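Side-chain contacts in beta-glucuronidase (Dictyoglomus thermophilum, PDB 6XXW), which probably hydrolyses beta-D-glucuronides, releasing glucuronic acid, as a member of glycoside hydrolase family 2: residues I50-P55 against I65-Y70; R89-R94 against V129-E134; G243-K248 against Y261-K266; E347-A352 against V359-P364. One frame throughout, in Å; residues are numbered along the deposited sequence.

The four contacts follow one another along the chain through three domains: contacts 1 and 2 in the sugar-binding domain, contact 3 in the middle beta-sandwich and contact 4 in the TIM barrel, which houses the active site in this family. Contacts 1 and 2 reach the same antiparallel sheet with centres about 28 Å apart. Contact 4 lies nearest the middle of the chain, its centre about 23 Å from that of contact 3, whereas the centres of contacts 1 and 3 are about 46 Å apart. Within a chain none touches another, but L51, beside contact 1, packs on L351 of a neighbouring subunit, on the helix of contact 4. A Tris molecule, probably from crystallisation, lies near I50 at contact 1.

Contact 1. Residues I50-P55 against I65-Y70; sequences ILMPVP and INLRDY
L67 CD2 makes both close approaches of this contact: it lies 4.2 Å from M52 CE and 4.3 Å from I50 CD1. I50 and M52 are two residues apart on strand 50-54, so both project toward helix 65-68. L67 has CG anti to its backbone N (chi1 -179°), which carries the branched end out from the helix to the strand. The backbones stay well apart, I50 CA and L67 CA being separated by 11.5 Å; only side-chain ends bridge the gap, and just 65 Å² is buried. Further out, F58 packs on both M52 and L67, while T43 of strand 32-43 also touches L67. At the helix end R68 grips D69 side-on, with R68 NE at 2.9 Å from D69 OD1 and R68 NH2 at 2.8 Å from D69 OD2. The NE bond reaches OD1 42° out of the carboxylate plane, whereas NH2 meets OD2 on its syn side. I65 CG1 lies over one face of the R68 guanidinium, toward its rim, and R68 NH1 bonds to P519 O of a neighbouring subunit. Such packing of a short connecting helix against a sheet strand belongs here to the beta-sandwich of the family 2 sugar-binding domain.

Contact 2. Residues R89-R94 against V129-E134; sequences RNIFLR and VNYGQE
I91 holds CG1 beside its backbone N (chi1 -55°) and then runs out extended, which delivers CD1 to Y131 and V129; Y131 likewise turns its ring back beside its own N (chi1 -70°), and the two side chains meet from opposite directions. The contact belongs to the beta-sandwich of the family 2 sugar-binding domain, where the loop leading into strand 134-142 lies against strand 90-99. CD1 of I91 touches the phenol end of Y131, 3.8 Å from OH and 3.9 Å from CE1, in an oblique approach to the ring, and is 4.2 Å from CG2 of V129. The same CG2 sits over one face of the Y131 ring, 3.5 Å above its plane and offset toward the rim, so the two loop residues pack on each other as well as on the isoleucine. A water placed between Y131 OH and R89 O would bridge the segments, but at 2.5 Å to each oxygen the link is doubtful.

The loop contains a type II beta turn, N130 to Q133. Its turn bond, Q133 N to N130 O, is weak at 3.4 Å, and G132 occupies the position whose positive phi (67°) favours glycine. Strand 90-99 is itself held by backbone bonds on both sides, I91 with I125 and F92 with Y189. A side-chain bond also spans the turn: N130 ND2 donates to E134 O over 3.3 Å, nearly straight and in the carbonyl plane.

Contact 3. Residues G243-K248 against Y261-K266; sequences GVLEVK and YNLEIK
The phenol oxygen of Y261 accepts a hydrogen bond from the backbone N of K251 and also touches V247, whose CG1 lies 3.7 Å from Y261 OH. This contact crosses the core of the middle beta-sandwich, an immunoglobulin-like domain in family 2 enzymes, between the sheet of strands 198-206, 209-217 and 242-248 and the sheet holding strands 223-228 and 257-268. The separations of L245 CA from L263 CA and of V247 CA from Y261 CA are both 10.1 Å, as expected for facing sheets joined by side chains.

V247 and Y261 come from opposite directions. With CG1 anti to its backbone N (chi1 180°), V247 presents that methyl obliquely to the far end of the ring, 4.0 Å from Y261 CZ, while the K251 bond restrains the hydroxyl. V225 and L227 of strand 223-228 fill in beside the pairs, V225 touching both leucines and L227 both V247 and Y261. On strand 257-268, E264 OE1 forms salt bridges with R228 and R277. The second pair meets methyl to methyl: with CG anti to its backbone N, L263 brings its end nearer, slanting across L245, and L263 CD1 lies 3.7 Å from L245 CD1.

Contact 4. Residues E347-A352 against V359-P364; sequences EILFLA and VIEEAP
L349 crosses V359 at about a right angle and E361 obliquely, and its two methyls meet different strand residues. L349 CD2 lies 4.0 Å from V359 CG1, while L349 CD1 is 3.5 Å from E361 OE1. The second of these is a van der Waals touch, a methyl against the carboxylate end; E361 CD is itself 4.0 Å from L349 CD1. V359 also uses both methyls, with CG1 anti to its backbone N (chi1 175°) turned to L349 and CG2 3.7 Å from A352 CB. Because L349 and A352 are one helical turn apart, and V359 and E361 two residues apart on the strand, all four project into the same seam.

The geometry is that of a helix laid nearly antiparallel on its following strand: the segment axes make 163° and approach to 10.9 Å. E361 extends its chain through this apolar layer, and its other oxygen, OE2, is salt-bridged to R401 of helix 385-402, which probably stabilises the buried charge. On the opposite face of the strand, E362 OE1 forms a salt bridge with R338.

In the TIM barrel this is the return half of a beta-alpha-beta crossover, strand 336-338, helix 346-355, strand 358-362. Strand 358-362 runs parallel between strands 336-338 and 408-415, and helices 319-332 and 385-402 pack beside the contact.

Contact 1. Residues I50-P55 against I65-Y70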
# COMPACT_ATOMS: atom_id res chain seq x y z
N ILE A 50 -7.71 -0.62 -34.56
CA ILE A 50 -6.58 -0.89 -33.66
C ILE A 50 -6.54 -2.40 -33.44
O ILE A 50 -7.42 -3.13 -33.93
CB ILE A 50 -6.71 -0.13 -32.32
CG1 ILE A 50 -8.03 -0.47 -31.63
CG2 ILE A 50 -6.59 1.38 -32.51
CD1 ILE A 50 -8.13 0.10 -30.21
N LEU A 51 -5.56 -2.89 -32.69
CA LEU A 51 -5.52 -4.30 -32.35
C LEU A 51 -6.22 -4.55 -31.02
O LEU A 51 -6.12 -3.75 -30.09
CB LEU A 51 -4.07 -4.80 -32.27
CG LEU A 51 -3.30 -4.67 -33.59
CD1 LEU A 51 -1.88 -5.20 -33.43
CD2 LEU A 51 -4.04 -5.38 -34.72
N MET A 52 -6.91 -5.69 -30.92
CA MET A 52 -7.66 -6.02 -29.72
C MET A 52 -7.64 -7.52 -29.47
O MET A 52 -8.05 -8.30 -30.34
CB MET A 52 -9.10 -5.51 -29.84
CG MET A 52 -9.93 -5.60 -28.57
SD MET A 52 -9.37 -4.49 -27.26
CE MET A 52 -9.59 -2.87 -28.01
N PRO A 53 -7.21 -7.97 -28.29
CA PRO A 53 -7.27 -9.41 -28.00
C PRO A 53 -8.70 -9.90 -27.83
O PRO A 53 -9.59 -9.18 -27.38
CB PRO A 53 -6.48 -9.53 -26.68
CG PRO A 53 -6.75 -8.21 -25.99
CD PRO A 53 -6.78 -7.18 -27.13
N VAL A 54 -8.91 -11.16 -28.22
CA VAL A 54 -10.18 -11.85 -28.04
C VAL A 54 -9.88 -13.23 -27.47
O VAL A 54 -9.07 -13.96 -28.05
CB VAL A 54 -10.96 -11.95 -29.37
CG1 VAL A 54 -12.18 -12.87 -29.23
CG2 VAL A 54 -11.39 -10.56 -29.83
N PRO A 55 -10.51 -13.65 -26.36
CA PRO A 55 -11.54 -12.94 -25.61
C PRO A 55 -10.97 -11.96 -24.58
O PRO A 55 -9.93 -12.22 -23.97
CB PRO A 55 -12.28 -14.08 -24.91
CG PRO A 55 -11.19 -15.05 -24.60
CD PRO A 55 -10.21 -14.97 -25.76
N ILE A 65 -9.06 6.96 -22.72
CA ILE A 65 -10.15 7.03 -21.74
C ILE A 65 -11.51 7.05 -22.43
O ILE A 65 -12.51 6.58 -21.87
CB ILE A 65 -9.95 8.25 -20.83
CG1 ILE A 65 -10.82 8.12 -19.58
CG2 ILE A 65 -10.26 9.55 -21.58
CD1 ILE A 65 -10.42 9.10 -18.52
N ASN A 66 -11.57 7.57 -23.65
CA ASN A 66 -12.84 7.62 -24.37
C ASN A 66 -13.27 6.25 -24.85
O ASN A 66 -14.46 6.05 -25.10
CB ASN A 66 -12.71 8.64 -25.50
CG ASN A 66 -12.65 10.08 -24.98
OD1 ASN A 66 -13.45 10.46 -24.13
ND2 ASN A 66 -11.70 10.86 -25.45
N LEU A 67 -12.34 5.31 -24.98
CA LEU A 67 -12.73 3.93 -25.24
C LEU A 67 -13.09 3.20 -23.95
O LEU A 67 -14.07 2.45 -23.92
CB LEU A 67 -11.61 3.19 -25.98
CG LEU A 67 -11.97 1.74 -26.31
CD1 LEU A 67 -13.22 1.70 -27.20
CD2 LEU A 67 -10.79 1.02 -26.97
N ARG A 68 -12.32 3.42 -22.88
CA ARG A 68 -12.69 2.86 -21.58
C ARG A 68 -14.16 3.13 -21.25
O ARG A 68 -14.89 2.23 -20.81
CB ARG A 68 -11.79 3.46 -20.49
CG ARG A 68 -11.89 2.73 -19.15
CD ARG A 68 -11.31 3.58 -18.01
NE ARG A 68 -12.10 4.79 -17.78
CZ ARG A 68 -11.69 5.82 -17.03
NH1 ARG A 68 -10.51 5.78 -16.44
NH2 ARG A 68 -12.48 6.88 -16.86
N ASP A 69 -14.62 4.35 -21.47
CA ASP A 69 -15.96 4.77 -21.09
C ASP A 69 -16.91 4.80 -22.28
O ASP A 69 -17.97 5.43 -22.20
CB ASP A 69 -15.90 6.14 -20.42
CG ASP A 69 -15.07 6.13 -19.14
OD1 ASP A 69 -14.93 5.04 -18.52
OD2 ASP A 69 -14.56 7.20 -18.76
N TYR A 70 -16.55 4.12 -23.36
CA TYR A 70 -17.34 4.17 -24.59
C TYR A 70 -18.71 3.53 -24.38
O TYR A 70 -18.84 2.54 -23.65
CB TYR A 70 -16.58 3.45 -25.70
CG TYR A 70 -17.27 3.46 -27.05
CD1 TYR A 70 -17.18 4.57 -27.87
CD2 TYR A 70 -17.98 2.35 -27.51
CE1 TYR A 70 -17.79 4.59 -29.12
CE2 TYR A 70 -18.61 2.37 -28.76
CZ TYR A 70 -18.50 3.49 -29.56
OH TYR A 70 -19.10 3.54 -30.80

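Contact 2. Residues R89-R94 against V129-E134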
# COMPACT_ATOMS: atom_id res chain seq x y z
N ARG A 89 -19.80 -30.82 -44.74
CA ARG A 89 -19.94 -30.83 -43.30
C ARG A 89 -20.81 -29.66 -42.89
O ARG A 89 -20.88 -28.65 -43.60
CB ARG A 89 -18.58 -30.72 -42.59
CG ARG A 89 -17.49 -31.63 -43.12
CD ARG A 89 -16.74 -32.27 -41.97
NE ARG A 89 -17.31 -33.57 -41.64
CZ ARG A 89 -17.58 -33.99 -40.40
NH1 ARG A 89 -17.33 -33.20 -39.35
NH2 ARG A 89 -18.10 -35.20 -40.23
N ASN A 90 -21.47 -29.78 -41.75
CA ASN A 90 -22.02 -28.58 -41.11
C ASN A 90 -20.86 -27.76 -40.54
O ASN A 90 -19.91 -28.31 -39.99
CB ASN A 90 -22.99 -28.95 -39.99
CG ASN A 90 -24.35 -29.37 -40.51
OD1 ASN A 90 -24.79 -28.90 -41.55
ND2 ASN A 90 -25.02 -30.26 -39.79
N ILE A 91 -20.94 -26.45 -40.68
CA ILE A 91 -19.92 -25.55 -40.15
C ILE A 91 -20.62 -24.57 -39.23
O ILE A 91 -21.48 -23.80 -39.68
CB ILE A 91 -19.17 -24.82 -41.27
CG1 ILE A 91 -18.59 -25.83 -42.26
CG2 ILE A 91 -18.09 -23.91 -40.68
CD1 ILE A 91 -17.88 -25.17 -43.43
N PHE A 92 -20.28 -24.61 -37.95
CA PHE A 92 -20.93 -23.76 -36.96
C PHE A 92 -19.95 -22.71 -36.47
O PHE A 92 -18.78 -23.00 -36.20
CB PHE A 92 -21.45 -24.58 -35.78
CG PHE A 92 -22.60 -25.50 -36.13
CD1 PHE A 92 -23.90 -25.04 -36.12
CD2 PHE A 92 -22.36 -26.82 -36.46
CE1 PHE A 92 -24.96 -25.88 -36.44
CE2 PHE A 92 -23.40 -27.68 -36.79
CZ PHE A 92 -24.71 -27.21 -36.77
N LEU A 93 -20.44 -21.48 -36.35
CA LEU A 93 -19.68 -20.38 -35.79
C LEU A 93 -20.30 -20.04 -34.45
O LEU A 93 -21.47 -19.67 -34.40
CB LEU A 93 -19.70 -19.18 -36.73
CG LEU A 93 -19.16 -17.85 -36.22
CD1 LEU A 93 -17.71 -18.00 -35.86
CD2 LEU A 93 -19.32 -16.85 -37.31
N ARG A 94 -19.52 -20.17 -33.38
CA ARG A 94 -20.01 -20.00 -32.02
C ARG A 94 -19.30 -18.82 -31.35
O ARG A 94 -18.07 -18.70 -31.43
CB ARG A 94 -19.80 -21.29 -31.22
CG ARG A 94 -19.83 -21.14 -29.71
CD ARG A 94 -21.25 -21.23 -29.18
NE ARG A 94 -21.87 -22.52 -29.46
CZ ARG A 94 -22.00 -23.51 -28.57
NH1 ARG A 94 -21.55 -23.35 -27.33
NH2 ARG A 94 -22.57 -24.65 -28.94
N VAL A 129 -19.40 -19.35 -46.68
CA VAL A 129 -17.94 -19.43 -46.63
C VAL A 129 -17.38 -19.65 -48.03
O VAL A 129 -18.03 -20.20 -48.92
CB VAL A 129 -17.46 -20.53 -45.67
CG1 VAL A 129 -17.80 -20.18 -44.22
CG2 VAL A 129 -18.05 -21.87 -46.05
N ASN A 130 -16.13 -19.21 -48.20
CA ASN A 130 -15.33 -19.49 -49.38
C ASN A 130 -14.41 -20.66 -49.03
O ASN A 130 -13.52 -20.52 -48.19
CB ASN A 130 -14.52 -18.26 -49.79
CG ASN A 130 -15.37 -17.02 -49.89
OD1 ASN A 130 -16.41 -17.03 -50.54
ND2 ASN A 130 -14.93 -15.93 -49.26
N TYR A 131 -14.64 -21.81 -49.66
CA TYR A 131 -13.89 -23.01 -49.32
C TYR A 131 -12.48 -22.96 -49.90
O TYR A 131 -12.27 -22.61 -51.06
CB TYR A 131 -14.62 -24.24 -49.84
CG TYR A 131 -15.89 -24.53 -49.06
CD1 TYR A 131 -15.86 -25.26 -47.88
CD2 TYR A 131 -17.12 -24.04 -49.50
CE1 TYR A 131 -17.01 -25.53 -47.17
CE2 TYR A 131 -18.28 -24.29 -48.80
CZ TYR A 131 -18.22 -25.03 -47.63
OH TYR A 131 -19.37 -25.29 -46.93
N GLY A 132 -11.50 -23.33 -49.06
CA GLY A 132 -10.11 -23.28 -49.45
C GLY A 132 -9.57 -21.89 -49.67
O GLY A 132 -8.53 -21.73 -50.33
N GLN A 133 -10.22 -20.87 -49.12
CA GLN A 133 -9.88 -19.48 -49.39
C GLN A 133 -10.04 -18.66 -48.12
O GLN A 133 -10.55 -19.13 -47.10
CB GLN A 133 -10.74 -18.90 -50.51
CG GLN A 133 -10.62 -19.60 -51.84
CD GLN A 133 -11.74 -19.21 -52.78
OE1 GLN A 133 -12.77 -19.89 -52.87
NE2 GLN A 133 -11.56 -18.10 -53.48
N GLU A 134 -9.62 -17.40 -48.21
CA GLU A 134 -9.76 -16.46 -47.11
C GLU A 134 -11.23 -16.09 -46.89
O GLU A 134 -12.01 -15.96 -47.83
CB GLU A 134 -8.96 -15.19 -47.38
CG GLU A 134 -8.85 -14.25 -46.17
CD GLU A 134 -8.39 -12.86 -46.55
OE1 GLU A 134 -8.49 -12.49 -47.74
OE2 GLU A 134 -7.92 -12.12 -45.66
O HOH W 1 -19.99 -27.22 -45.45

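Contact 3. Residues G243-K248 against Y261-K266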
# COMPACT_ATOMS: atom_id res chain seq x y z
N GLY A 243 -32.84 -43.82 -23.24
CA GLY A 243 -32.67 -45.03 -22.47
C GLY A 243 -32.11 -44.75 -21.08
O GLY A 243 -32.03 -43.61 -20.63
N VAL A 244 -31.76 -45.84 -20.41
CA VAL A 244 -31.27 -45.80 -19.04
C VAL A 244 -29.98 -46.62 -18.99
O VAL A 244 -29.89 -47.69 -19.60
CB VAL A 244 -32.31 -46.33 -18.03
CG1 VAL A 244 -33.60 -45.54 -18.12
CG2 VAL A 244 -32.60 -47.81 -18.28
N LEU A 245 -28.97 -46.08 -18.31
CA LEU A 245 -27.72 -46.78 -18.08
C LEU A 245 -27.63 -47.11 -16.60
O LEU A 245 -27.77 -46.22 -15.75
CB LEU A 245 -26.53 -45.92 -18.51
CG LEU A 245 -26.51 -45.49 -19.98
CD1 LEU A 245 -25.79 -44.14 -20.15
CD2 LEU A 245 -25.86 -46.57 -20.85
N GLU A 246 -27.42 -48.39 -16.27
CA GLU A 246 -27.32 -48.81 -14.88
C GLU A 246 -25.86 -48.91 -14.47
O GLU A 246 -25.07 -49.58 -15.13
CB GLU A 246 -28.00 -50.15 -14.63
CG GLU A 246 -28.14 -50.43 -13.14
CD GLU A 246 -28.64 -51.83 -12.84
OE1 GLU A 246 -28.98 -52.54 -13.80
OE2 GLU A 246 -28.67 -52.21 -11.65
N VAL A 247 -25.52 -48.27 -13.36
CA VAL A 247 -24.17 -48.31 -12.82
C VAL A 247 -24.24 -49.02 -11.47
O VAL A 247 -24.77 -48.46 -10.50
CB VAL A 247 -23.55 -46.91 -12.68
CG1 VAL A 247 -22.14 -46.99 -12.11
CG2 VAL A 247 -23.48 -46.26 -14.04
N LYS A 248 -23.72 -50.24 -11.41
CA LYS A 248 -23.66 -50.97 -10.15
C LYS A 248 -22.48 -50.46 -9.33
O LYS A 248 -21.41 -50.18 -9.87
CB LYS A 248 -23.53 -52.47 -10.41
CG LYS A 248 -23.58 -53.31 -9.14
CD LYS A 248 -24.86 -54.14 -9.06
CE LYS A 248 -25.30 -54.34 -7.61
NZ LYS A 248 -26.51 -55.20 -7.51
N TYR A 261 -17.87 -39.79 -14.49
CA TYR A 261 -17.93 -40.82 -15.52
C TYR A 261 -17.96 -40.13 -16.88
O TYR A 261 -18.44 -39.00 -17.00
CB TYR A 261 -19.20 -41.68 -15.36
CG TYR A 261 -19.24 -42.55 -14.13
CD1 TYR A 261 -19.60 -42.03 -12.89
CD2 TYR A 261 -18.91 -43.90 -14.20
CE1 TYR A 261 -19.63 -42.82 -11.75
CE2 TYR A 261 -18.95 -44.71 -13.07
CZ TYR A 261 -19.31 -44.16 -11.85
OH TYR A 261 -19.35 -44.95 -10.72
N ASN A 262 -17.44 -40.80 -17.90
CA ASN A 262 -17.43 -40.23 -19.24
C ASN A 262 -18.53 -40.87 -20.07
O ASN A 262 -18.54 -42.09 -20.25
CB ASN A 262 -16.08 -40.40 -19.94
CG ASN A 262 -16.00 -39.59 -21.22
OD1 ASN A 262 -16.21 -40.12 -22.32
ND2 ASN A 262 -15.72 -38.30 -21.08
N LEU A 263 -19.45 -40.05 -20.55
CA LEU A 263 -20.56 -40.50 -21.38
C LEU A 263 -20.16 -40.34 -22.83
O LEU A 263 -19.82 -39.23 -23.26
CB LEU A 263 -21.81 -39.70 -21.07
CG LEU A 263 -23.08 -40.08 -21.83
CD1 LEU A 263 -23.57 -41.43 -21.38
CD2 LEU A 263 -24.14 -39.00 -21.59
N GLU A 264 -20.18 -41.43 -23.59
CA GLU A 264 -19.89 -41.40 -25.02
C GLU A 264 -21.14 -41.72 -25.82
O GLU A 264 -21.77 -42.77 -25.61
CB GLU A 264 -18.77 -42.38 -25.37
CG GLU A 264 -18.43 -42.39 -26.86
CD GLU A 264 -17.50 -43.54 -27.24
OE1 GLU A 264 -16.36 -43.58 -26.74
OE2 GLU A 264 -17.91 -44.39 -28.06
N ILE A 265 -21.49 -40.83 -26.75
CA ILE A 265 -22.67 -40.99 -27.60
C ILE A 265 -22.18 -41.15 -29.03
O ILE A 265 -21.46 -40.30 -29.54
CB ILE A 265 -23.63 -39.80 -27.48
CG1 ILE A 265 -24.16 -39.66 -26.05
CG2 ILE A 265 -24.79 -39.93 -28.49
CD1 ILE A 265 -24.78 -38.29 -25.77
N LYS A 266 -22.61 -42.23 -29.68
CA LYS A 266 -22.18 -42.53 -31.04
C LYS A 266 -23.41 -42.69 -31.91
O LYS A 266 -24.21 -43.61 -31.70
CB LYS A 266 -21.31 -43.79 -31.08

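Contact 4. Residues E347-A352 against V359-P364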
# COMPACT_ATOMS: atom_id res chain seq x y z
N GLU A 347 -16.58 -23.07 -19.41
CA GLU A 347 -15.28 -23.50 -18.91
C GLU A 347 -15.26 -23.55 -17.39
O GLU A 347 -14.75 -24.51 -16.80
CB GLU A 347 -14.20 -22.55 -19.44
CG GLU A 347 -13.79 -22.79 -20.90
CD GLU A 347 -14.71 -22.12 -21.93
OE1 GLU A 347 -15.71 -21.47 -21.55
OE2 GLU A 347 -14.41 -22.24 -23.14
N ILE A 348 -15.84 -22.55 -16.72
CA ILE A 348 -15.82 -22.55 -15.26
C ILE A 348 -16.67 -23.70 -14.70
O ILE A 348 -16.31 -24.31 -13.69
CB ILE A 348 -16.26 -21.18 -14.73
CG1 ILE A 348 -15.08 -20.20 -14.84
CG2 ILE A 348 -16.74 -21.29 -13.26
CD1 ILE A 348 -15.47 -18.76 -14.50
N LEU A 349 -17.78 -24.03 -15.37
CA LEU A 349 -18.61 -25.14 -14.87
C LEU A 349 -17.94 -26.50 -15.08
O LEU A 349 -18.07 -27.39 -14.23
CB LEU A 349 -19.99 -25.11 -15.54
CG LEU A 349 -20.83 -23.88 -15.19
CD1 LEU A 349 -22.22 -24.03 -15.74
CD2 LEU A 349 -20.89 -23.67 -13.69
N PHE A 350 -17.22 -26.68 -16.20
CA PHE A 350 -16.47 -27.92 -16.38
C PHE A 350 -15.41 -28.07 -15.30
O PHE A 350 -15.17 -29.17 -14.79
CB PHE A 350 -15.82 -27.98 -17.76
CG PHE A 350 -16.77 -28.35 -18.86
CD1 PHE A 350 -17.22 -29.65 -19.00
CD2 PHE A 350 -17.22 -27.38 -19.75
CE1 PHE A 350 -18.11 -29.99 -20.02
CE2 PHE A 350 -18.11 -27.71 -20.76
CZ PHE A 350 -18.55 -29.02 -20.90
N LEU A 351 -14.76 -26.95 -14.92
CA LEU A 351 -13.80 -26.99 -13.83
C LEU A 351 -14.49 -27.28 -12.49
O LEU A 351 -13.98 -28.06 -11.69
CB LEU A 351 -13.02 -25.67 -13.77
CG LEU A 351 -12.04 -25.42 -14.91
CD1 LEU A 351 -11.43 -24.02 -14.79
CD2 LEU A 351 -10.96 -26.49 -14.88
N ALA A 352 -15.65 -26.66 -12.24
CA ALA A 352 -16.34 -26.97 -10.99
C ALA A 352 -16.71 -28.45 -10.93
O ALA A 352 -16.63 -29.07 -9.85
CB ALA A 352 -17.57 -26.08 -10.83
N VAL A 359 -22.26 -25.26 -7.37
CA VAL A 359 -22.49 -23.97 -7.99
C VAL A 359 -23.98 -23.62 -7.92
O VAL A 359 -24.83 -24.42 -8.33
CB VAL A 359 -21.99 -23.96 -9.44
CG1 VAL A 359 -22.35 -22.65 -10.11
CG2 VAL A 359 -20.48 -24.19 -9.48
N ILE A 360 -24.28 -22.44 -7.41
CA ILE A 360 -25.59 -21.82 -7.60
C ILE A 360 -25.45 -20.91 -8.81
O ILE A 360 -24.76 -19.89 -8.74
CB ILE A 360 -26.03 -21.01 -6.36
CG1 ILE A 360 -26.04 -21.88 -5.10
CG2 ILE A 360 -27.41 -20.39 -6.59
CD1 ILE A 360 -26.12 -21.09 -3.79
N GLU A 361 -26.08 -21.25 -9.92
CA GLU A 361 -25.92 -20.44 -11.11
C GLU A 361 -27.09 -19.48 -11.26
O GLU A 361 -28.25 -19.88 -11.12
CB GLU A 361 -25.74 -21.27 -12.38
CG GLU A 361 -25.44 -20.39 -13.57
CD GLU A 361 -24.75 -21.13 -14.68
OE1 GLU A 361 -25.13 -22.30 -14.92
OE2 GLU A 361 -23.84 -20.54 -15.31
N GLU A 362 -26.78 -18.22 -11.54
CA GLU A 362 -27.71 -17.12 -11.41
C GLU A 362 -27.94 -16.44 -12.76
O GLU A 362 -26.99 -16.19 -13.52
CB GLU A 362 -27.18 -16.11 -10.39
CG GLU A 362 -28.08 -14.94 -10.12
CD GLU A 362 -27.67 -14.23 -8.86
OE1 GLU A 362 -27.94 -14.78 -7.75
OE2 GLU A 362 -27.05 -13.15 -8.97
N ALA A 363 -29.20 -16.14 -13.04
CA ALA A 363 -29.59 -15.34 -14.20
C ALA A 363 -29.20 -13.88 -14.00
O ALA A 363 -29.11 -13.40 -12.87
CB ALA A 363 -31.09 -15.46 -14.43
N PRO A 364 -29.01 -13.13 -15.10
CA PRO A 364 -28.49 -11.76 -14.99
C PRO A 364 -29.51 -10.71 -14.56
O PRO A 364 -29.37 -9.54 -14.95
CB PRO A 364 -27.98 -11.46 -16.41
CG PRO A 364 -28.26 -12.66 -17.22
CD PRO A 364 -29.21 -13.53 -16.51